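Blo t 1 allergen (Blomia tropicalis, PDB 5JT8) is a mite allergen of the papain family, probably made as a cysteine protease precursor that its cathepsin-type propeptide keeps inhibited. Local coordinates at residues A139-G144 against P249-M254; D167-R172 against Y177-C182. All blocks are in the same frame, centred on the assembly; numbering follows the deposited sequence.

Overall arrangement
Both contacts belong to the papain-like protease part of the chain, with centres about 17 Å and nearest atoms about 7 Å apart. Contact 1 is core: helix 139-154 meets strand 250-254 near the middle of the molecule through three small or branched apolar residues, without a hydrogen bond. Contact 2 lies further out, partly buried: the end of helix 162-168 and the turn after it meet a loop a few residues on through one good and one weak backbone hydrogen bond, a water bridge and a threonine methyl over a tyrosine ring. Helix 187-196 touches A141, A142 and V251 in the first and C168, T169, Y177 and C179 in the second. W138 likewise touches Y253, T169 and C179.

Contact 1 (A139-G144 against P249-M254); sequences AFAAAG and PVVIYM
V251 rests against one turn of helix 139-154, where A141 takes most of the contact. With CG1 anti to the backbone N (chi1 177°), the valine sends both methyls to the helix. CG1 comes against the A141 methyl, A141 CB to V251 CG1 3.8 Å. The other methyl instead reaches the helix backbone: V251 CG2 lies 3.6 Å from A141 O and 3.9 Å from A142 N, so it covers the peptide link between the two alanines. The A142 methyl points away from the strand and touches A190 and M194 of helix 187-196, and its residue joins this contact mainly through the backbone. Small side chains thus let helix and strand come close, with 5.8 Å between A141 CA and V251 CA. No hydrogen bond crosses, and all three residues are buried. S187 touches both A141 and V251 from the side of helix 187-196, while the V251 backbone bonds to T329. Strand 250-254 also pairs antiparallel with strand 281-291, placing the contact where the helical and β-sheet domains of a papain fold meet, the central helix of one packed on the sheet of the other.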
ATOM      1  N   ALA A 139       5.594   5.369   0.733  1.00 27.95           N
ATOM      2  CA  ALA A 139       5.300   6.693   1.275  1.00 28.57           C
ATOM      3  C   ALA A 139       3.795   6.845   1.644  1.00 26.27           C
ATOM      4  O   ALA A 139       3.451   7.326   2.731  1.00 26.47           O
ATOM      5  CB  ALA A 139       5.737   7.778   0.268  1.00 27.88           C
ATOM      6  N   PHE A 140       2.905   6.415   0.755  1.00 26.11           N
ATOM      7  CA  PHE A 140       1.469   6.504   1.033  1.00 25.86           C
ATOM      8  C   PHE A 140       1.055   5.644   2.239  1.00 24.62           C
ATOM      9  O   PHE A 140       0.188   6.048   3.019  1.00 24.39           O
ATOM     10  CB  PHE A 140       0.662   6.126  -0.215  1.00 28.99           C
ATOM     11  CG  PHE A 140       0.646   7.210  -1.260  1.00 27.85           C
ATOM     12  CD1 PHE A 140       1.715   7.377  -2.127  1.00 28.66           C
ATOM     13  CD2 PHE A 140      -0.421   8.096  -1.335  1.00 33.58           C
ATOM     14  CE1 PHE A 140       1.714   8.412  -3.081  1.00 32.39           C
ATOM     15  CE2 PHE A 140      -0.439   9.116  -2.262  1.00 29.85           C
ATOM     16  CZ  PHE A 140       0.632   9.287  -3.144  1.00 31.23           C
ATOM     17  N   ALA A 141       1.690   4.488   2.404  1.00 23.97           N
ATOM     18  CA  ALA A 141       1.321   3.581   3.476  1.00 22.95           C
ATOM     19  C   ALA A 141       1.713   4.181   4.833  1.00 24.80           C
ATOM     20  O   ALA A 141       0.928   4.178   5.789  1.00 23.69           O
ATOM     21  CB  ALA A 141       1.978   2.186   3.265  1.00 22.59           C
ATOM     22  N   ALA A 142       2.918   4.723   4.899  1.00 22.66           N
ATOM     23  CA  ALA A 142       3.373   5.369   6.119  1.00 23.14           C
ATOM     24  C   ALA A 142       2.517   6.598   6.422  1.00 22.78           C
ATOM     25  O   ALA A 142       2.083   6.792   7.548  1.00 24.16           O
ATOM     26  CB  ALA A 142       4.840   5.757   5.997  1.00 22.79           C
ATOM     27  N   ALA A 143       2.293   7.435   5.415  1.00 23.80           N
ATOM     28  CA  ALA A 143       1.523   8.658   5.627  1.00 35.28           C
ATOM     29  C   ALA A 143       0.108   8.308   6.059  1.00 31.45           C
ATOM     30  O   ALA A 143      -0.461   8.981   6.906  1.00 24.17           O
ATOM     31  CB  ALA A 143       1.504   9.519   4.374  1.00 25.75           C
ATOM     32  N   GLY A 144      -0.434   7.241   5.477  1.00 27.25           N
ATOM     33  CA  GLY A 144      -1.770   6.759   5.792  1.00 23.56           C
ATOM     34  C   GLY A 144      -1.928   6.326   7.247  1.00 22.69           C
ATOM     35  O   GLY A 144      -2.902   6.668   7.924  1.00 25.51           O
ATOM     36  N   PRO A 249      -4.006   1.364  12.571  1.00 26.98           N
ATOM     37  CA  PRO A 249      -3.695   0.795  11.255  1.00 27.57           C
ATOM     38  C   PRO A 249      -2.197   0.583  11.082  1.00 32.29           C
ATOM     39  O   PRO A 249      -1.394   1.366  11.616  1.00 26.82           O
ATOM     40  CB  PRO A 249      -4.227   1.850  10.287  1.00 26.39           C
ATOM     41  CG  PRO A 249      -5.428   2.413  11.028  1.00 30.46           C
ATOM     42  CD  PRO A 249      -4.973   2.471  12.476  1.00 26.74           C
ATOM     43  N   VAL A 250      -1.836  -0.489  10.381  1.00 26.92           N
ATOM     44  CA  VAL A 250      -0.440  -0.868  10.226  1.00 22.11           C
ATOM     45  C   VAL A 250      -0.045  -0.949   8.750  1.00 21.51           C
ATOM     46  O   VAL A 250      -0.878  -1.250   7.896  1.00 22.74           O
ATOM     47  CB  VAL A 250      -0.160  -2.222  10.914  1.00 26.38           C
ATOM     48  CG1 VAL A 250      -0.465  -2.120  12.424  1.00 20.21           C
ATOM     49  CG2 VAL A 250      -0.972  -3.339  10.274  1.00 22.42           C
ATOM     50  N   VAL A 251       1.216  -0.642   8.463  1.00 19.38           N
ATOM     51  CA  VAL A 251       1.794  -0.854   7.135  1.00 21.49           C
ATOM     52  C   VAL A 251       2.121  -2.323   6.982  1.00 22.06           C
ATOM     53  O   VAL A 251       2.646  -2.943   7.911  1.00 25.38           O
ATOM     54  CB  VAL A 251       3.093  -0.043   6.914  1.00 24.71           C
ATOM     55  CG1 VAL A 251       3.699  -0.350   5.538  1.00 22.03           C
ATOM     56  CG2 VAL A 251       2.834   1.436   7.064  1.00 26.22           C
ATOM     57  N   ILE A 252       1.789  -2.884   5.826  1.00 25.26           N
ATOM     58  CA  ILE A 252       2.262  -4.206   5.448  1.00 27.03           C
ATOM     59  C   ILE A 252       2.899  -4.152   4.061  1.00 25.59           C
ATOM     60  O   ILE A 252       2.622  -3.266   3.266  1.00 25.90           O
ATOM     61  CB  ILE A 252       1.127  -5.269   5.426  1.00 22.78           C
ATOM     62  CG1 ILE A 252       0.069  -4.891   4.389  1.00 21.42           C
ATOM     63  CG2 ILE A 252       0.465  -5.411   6.791  1.00 22.15           C
ATOM     64  CD1 ILE A 252      -0.834  -6.051   3.981  1.00 23.76           C
ATOM     65  N   TYR A 253       3.778  -5.101   3.792  1.00 24.48           N
ATOM     66  CA  TYR A 253       4.365  -5.257   2.471  0.51 32.04           C
ATOM     67  C   TYR A 253       3.901  -6.555   1.871  1.00 38.48           C
ATOM     68  O   TYR A 253       3.990  -7.601   2.511  1.00 40.04           O
ATOM     69  CB  TYR A 253       5.879  -5.234   2.535  0.51 32.88           C
ATOM     70  CG  TYR A 253       6.450  -3.857   2.401  0.51 31.31           C
ATOM     71  CD1 TYR A 253       6.396  -2.967   3.456  0.51 25.68           C
ATOM     72  CD2 TYR A 253       7.034  -3.440   1.210  0.51 32.56           C
ATOM     73  CE1 TYR A 253       6.917  -1.709   3.340  0.51 30.45           C
ATOM     74  CE2 TYR A 253       7.561  -2.171   1.086  0.51 34.62           C
ATOM     75  CZ  TYR A 253       7.500  -1.307   2.160  0.51 31.56           C
ATOM     76  OH  TYR A 253       8.017  -0.036   2.061  0.51 34.14           O
ATOM     77  N   MET A 254       3.394  -6.494   0.649  1.00 31.70           N
ATOM     78  CA  MET A 254       2.867  -7.692   0.045  1.00 36.62           C
ATOM     79  C   MET A 254       3.126  -7.753  -1.458  1.00 36.43           C
ATOM     80  O   MET A 254       3.863  -6.942  -2.017  1.00 34.26           O
ATOM     81  CB  MET A 254       1.369  -7.814   0.364  1.00 37.20           C
ATOM     82  CG  MET A 254       0.621  -6.509   0.365  1.00 36.89           C
ATOM     83  SD  MET A 254       0.225  -6.045  -1.320  1.00 41.71           S
ATOM     84  CE  MET A 254      -0.624  -7.541  -1.841  1.00 33.76           C
TER

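Contact 2 (D167-R172 against Y177-C182); sequences DCTYNR and YQCNGC
T169 and Y177 cross at about a right angle just beyond helix 162-168, in the disulfide-bound loop region of the helical domain of this papain-like fold. The T169 methyl sits over one face of the Y177 ring, CG2 4.0 Å from CD1, while Y177 CB packs on the T169 carbonyl. The hydroxyl lies against C179 instead: at chi1 67° T169 OG1 is set between backbone N and carbonyl carbon and comes 3.3 Å from C179 CB. Its strongest polar partner is L165 O, one turn back in the helix, so the side chain folds back on the last turn of the helix. Y170 turns its ring along the second segment, with N180 C at the ring edge, 3.7 Å from CD1. G181, with no side chain and a positive phi, passes close to the same ring, G181 N 3.7 Å from Y170 CD1. N171 and Q178 run side by side and point the same way, their amide planes turned 67° apart, without bonding to each other. The N171 amide lies by the Y177 carbonyl, N171 OD1 to Y177 O 3.4 Å, two acceptors that make no bond. The backbones are joined in two places: a slightly bent bond from N171 N to C179 O (2.9 Å), its donor tilted 25° from the carbonyl plane, and a weak, bent one from C179 N to T169 O. Two disulfides, C168 to C214 and C182 to C134, tie C168 and C182 to other parts of the chain, and G181 O takes a hydrogen bond from W138 NE1. Between the segments a single water completes the join: it accepts from G181 N at 2.7 Å and donates to T169 OG1 at 3.1 Å, so this one hydroxyl serves both the water and the L165 carbonyl.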
ATOM      1  N   ASP A 167      10.968  12.773  -1.920  1.00 36.26           N
ATOM      2  CA  ASP A 167      12.145  13.551  -2.251  1.00 38.16           C
ATOM      3  C   ASP A 167      13.173  13.622  -1.146  1.00 38.03           C
ATOM      4  O   ASP A 167      14.366  13.657  -1.414  1.00 39.28           O
ATOM      5  CB  ASP A 167      11.726  14.953  -2.640  1.00 39.72           C
ATOM      6  CG  ASP A 167      10.840  14.955  -3.852  1.00 44.58           C
ATOM      7  OD1 ASP A 167      10.856  13.951  -4.596  1.00 48.35           O
ATOM      8  OD2 ASP A 167      10.125  15.951  -4.052  1.00 44.78           O
ATOM      9  N   CYS A 168      12.717  13.642   0.095  1.00 36.65           N
ATOM     10  CA  CYS A 168      13.614  14.015   1.162  1.00 36.85           C
ATOM     11  C   CYS A 168      14.135  12.808   1.928  1.00 37.49           C
ATOM     12  O   CYS A 168      15.001  12.957   2.788  1.00 35.60           O
ATOM     13  CB  CYS A 168      12.925  15.011   2.087  1.00 36.68           C
ATOM     14  SG  CYS A 168      12.380  16.504   1.195  1.00 38.72           S
ATOM     15  N   THR A 169      13.620  11.621   1.603  1.00 36.85           N
ATOM     16  CA  THR A 169      14.217  10.371   2.083  1.00 37.93           C
ATOM     17  C   THR A 169      14.987   9.716   0.948  1.00 39.92           C
ATOM     18  O   THR A 169      15.511   8.606   1.094  1.00 40.23           O
ATOM     19  CB  THR A 169      13.166   9.354   2.636  1.00 34.35           C
ATOM     20  OG1 THR A 169      12.340   8.876   1.570  1.00 36.80           O
ATOM     21  CG2 THR A 169      12.297   9.984   3.685  1.00 30.18           C
ATOM     22  N   TYR A 170      15.059  10.423  -0.179  1.00 41.12           N
ATOM     23  CA  TYR A 170      15.805   9.969  -1.345  1.00 38.73           C
ATOM     24  C   TYR A 170      17.293   9.816  -1.021  1.00 45.42           C
ATOM     25  O   TYR A 170      17.964  10.796  -0.676  1.00 47.14           O
ATOM     26  CB  TYR A 170      15.617  10.954  -2.506  1.00 38.75           C
ATOM     27  CG  TYR A 170      16.091  10.433  -3.846  1.00 40.01           C
ATOM     28  CD1 TYR A 170      15.817   9.133  -4.244  1.00 42.71           C
ATOM     29  CD2 TYR A 170      16.789  11.244  -4.718  1.00 42.32           C
ATOM     30  CE1 TYR A 170      16.238   8.657  -5.472  1.00 44.04           C
ATOM     31  CE2 TYR A 170      17.207  10.781  -5.947  1.00 49.32           C
ATOM     32  CZ  TYR A 170      16.931   9.486  -6.321  1.00 44.23           C
ATOM     33  OH  TYR A 170      17.355   9.023  -7.554  1.00 50.36           O
ATOM     34  N   ASN A 171      17.798   8.591  -1.158  1.00 44.03           N
ATOM     35  CA  ASN A 171      19.173   8.254  -0.760  1.00 52.75           C
ATOM     36  C   ASN A 171      20.230   9.205  -1.332  1.00 49.68           C
ATOM     37  O   ASN A 171      21.147   9.621  -0.618  1.00 48.15           O
ATOM     38  CB  ASN A 171      19.503   6.819  -1.176  1.00 61.57           C
ATOM     39  CG  ASN A 171      20.760   6.282  -0.500  1.00 70.21           C
ATOM     40  OD1 ASN A 171      21.497   7.014   0.156  1.00 75.23           O
ATOM     41  ND2 ASN A 171      21.003   4.989  -0.660  1.00 74.79           N
ATOM     42  N   ARG A 172      20.094   9.558  -2.605  1.00 52.56           N
ATOM     43  CA  ARG A 172      21.032  10.494  -3.246  1.00 51.05           C
ATOM     44  C   ARG A 172      21.010  11.889  -2.610  1.00 48.76           C
ATOM     45  O   ARG A 172      22.002  12.614  -2.654  1.00 49.81           O
ATOM     46  CB  ARG A 172      20.728  10.616  -4.738  1.00 51.64           C
ATOM     47  CG  ARG A 172      21.198   9.442  -5.576  1.00 52.38           C
ATOM     48  CD  ARG A 172      21.879   9.938  -6.869  1.00 58.64           C
ATOM     49  NE  ARG A 172      20.929  10.099  -7.961  1.00 58.55           N
ATOM     50  CZ  ARG A 172      21.209  10.668  -9.128  1.00 59.96           C
ATOM     51  NH1 ARG A 172      22.423  11.144  -9.371  1.00 54.27           N
ATOM     52  NH2 ARG A 172      20.267  10.758 -10.053  1.00 64.23           N
ATOM     53  N   TYR A 177      19.187   8.172   4.773  1.00 41.38           N
ATOM     54  CA  TYR A 177      17.964   7.419   4.455  1.00 41.13           C
ATOM     55  C   TYR A 177      18.221   6.446   3.314  1.00 42.82           C
ATOM     56  O   TYR A 177      19.099   6.678   2.488  1.00 41.26           O
ATOM     57  CB  TYR A 177      16.806   8.354   4.078  1.00 34.37           C
ATOM     58  CG  TYR A 177      16.313   9.197   5.228  1.00 35.59           C
ATOM     59  CD1 TYR A 177      15.307   8.739   6.068  1.00 32.71           C
ATOM     60  CD2 TYR A 177      16.860  10.452   5.476  1.00 39.06           C
ATOM     61  CE1 TYR A 177      14.855   9.516   7.140  1.00 34.98           C
ATOM     62  CE2 TYR A 177      16.421  11.233   6.534  1.00 37.32           C
ATOM     63  CZ  TYR A 177      15.414  10.763   7.358  1.00 38.20           C
ATOM     64  OH  TYR A 177      14.974  11.545   8.405  1.00 40.29           O
ATOM     65  N   GLN A 178      17.431   5.380   3.252  1.00 38.69           N
ATOM     66  CA  GLN A 178      17.667   4.309   2.279  1.00 38.19           C
ATOM     67  C   GLN A 178      16.649   4.233   1.142  1.00 40.00           C
ATOM     68  O   GLN A 178      16.720   3.323   0.316  1.00 43.32           O
ATOM     69  CB  GLN A 178      17.703   2.957   3.004  1.00 43.69           C
ATOM     70  CG  GLN A 178      18.900   2.790   3.922  1.00 48.95           C
ATOM     71  CD  GLN A 178      20.207   2.926   3.167  1.00 52.04           C
ATOM     72  OE1 GLN A 178      21.107   3.675   3.571  1.00 55.16           O
ATOM     73  NE2 GLN A 178      20.315   2.208   2.056  1.00 52.10           N
ATOM     74  N   CYS A 179      15.715   5.180   1.070  1.00 37.90           N
ATOM     75  CA  CYS A 179      14.686   5.129   0.016  1.00 40.90           C
ATOM     76  C   CYS A 179      15.146   5.557  -1.374  1.00 41.51           C
ATOM     77  O   CYS A 179      16.185   6.211  -1.541  1.00 48.14           O
ATOM     78  CB  CYS A 179      13.482   5.977   0.424  1.00 39.85           C
ATOM     79  SG  CYS A 179      12.832   5.456   1.998  1.00 36.38           S
ATOM     80  N   ASN A 180      14.364   5.172  -2.378  1.00 38.89           N
ATOM     81  CA  ASN A 180      14.712   5.462  -3.767  1.00 41.38           C
ATOM     82  C   ASN A 180      13.601   6.195  -4.543  1.00 41.46           C
ATOM     83  O   ASN A 180      13.438   6.016  -5.754  1.00 40.34           O
ATOM     84  CB  ASN A 180      15.106   4.154  -4.462  1.00 42.42           C
ATOM     85  CG  ASN A 180      16.186   3.403  -3.689  1.00 55.49           C
ATOM     86  OD1 ASN A 180      17.367   3.728  -3.794  1.00 59.93           O
ATOM     87  ND2 ASN A 180      15.777   2.421  -2.875  1.00 60.05           N
ATOM     88  N   GLY A 181      12.854   7.037  -3.831  1.00 41.90           N
ATOM     89  CA  GLY A 181      11.851   7.898  -4.437  1.00 38.26           C
ATOM     90  C   GLY A 181      10.741   7.126  -5.105  1.00 35.33           C
ATOM     91  O   GLY A 181      10.110   6.280  -4.484  1.00 34.49           O
ATOM     92  N   CYS A 182      10.503   7.418  -6.380  1.00 42.28           N
ATOM     93  CA  CYS A 182       9.522   6.669  -7.155  1.00 35.33           C
ATOM     94  C   CYS A 182      10.069   5.321  -7.586  1.00 44.66           C
ATOM     95  O   CYS A 182       9.391   4.574  -8.277  1.00 40.33           O
ATOM     96  CB  CYS A 182       9.086   7.456  -8.396  1.00 37.10           C
ATOM     97  SG  CYS A 182       8.018   8.871  -8.043  1.00 36.92           S
TER
HETATM   98  O   HOH W   1      12.921   8.389  -1.441  1.00 33.42           O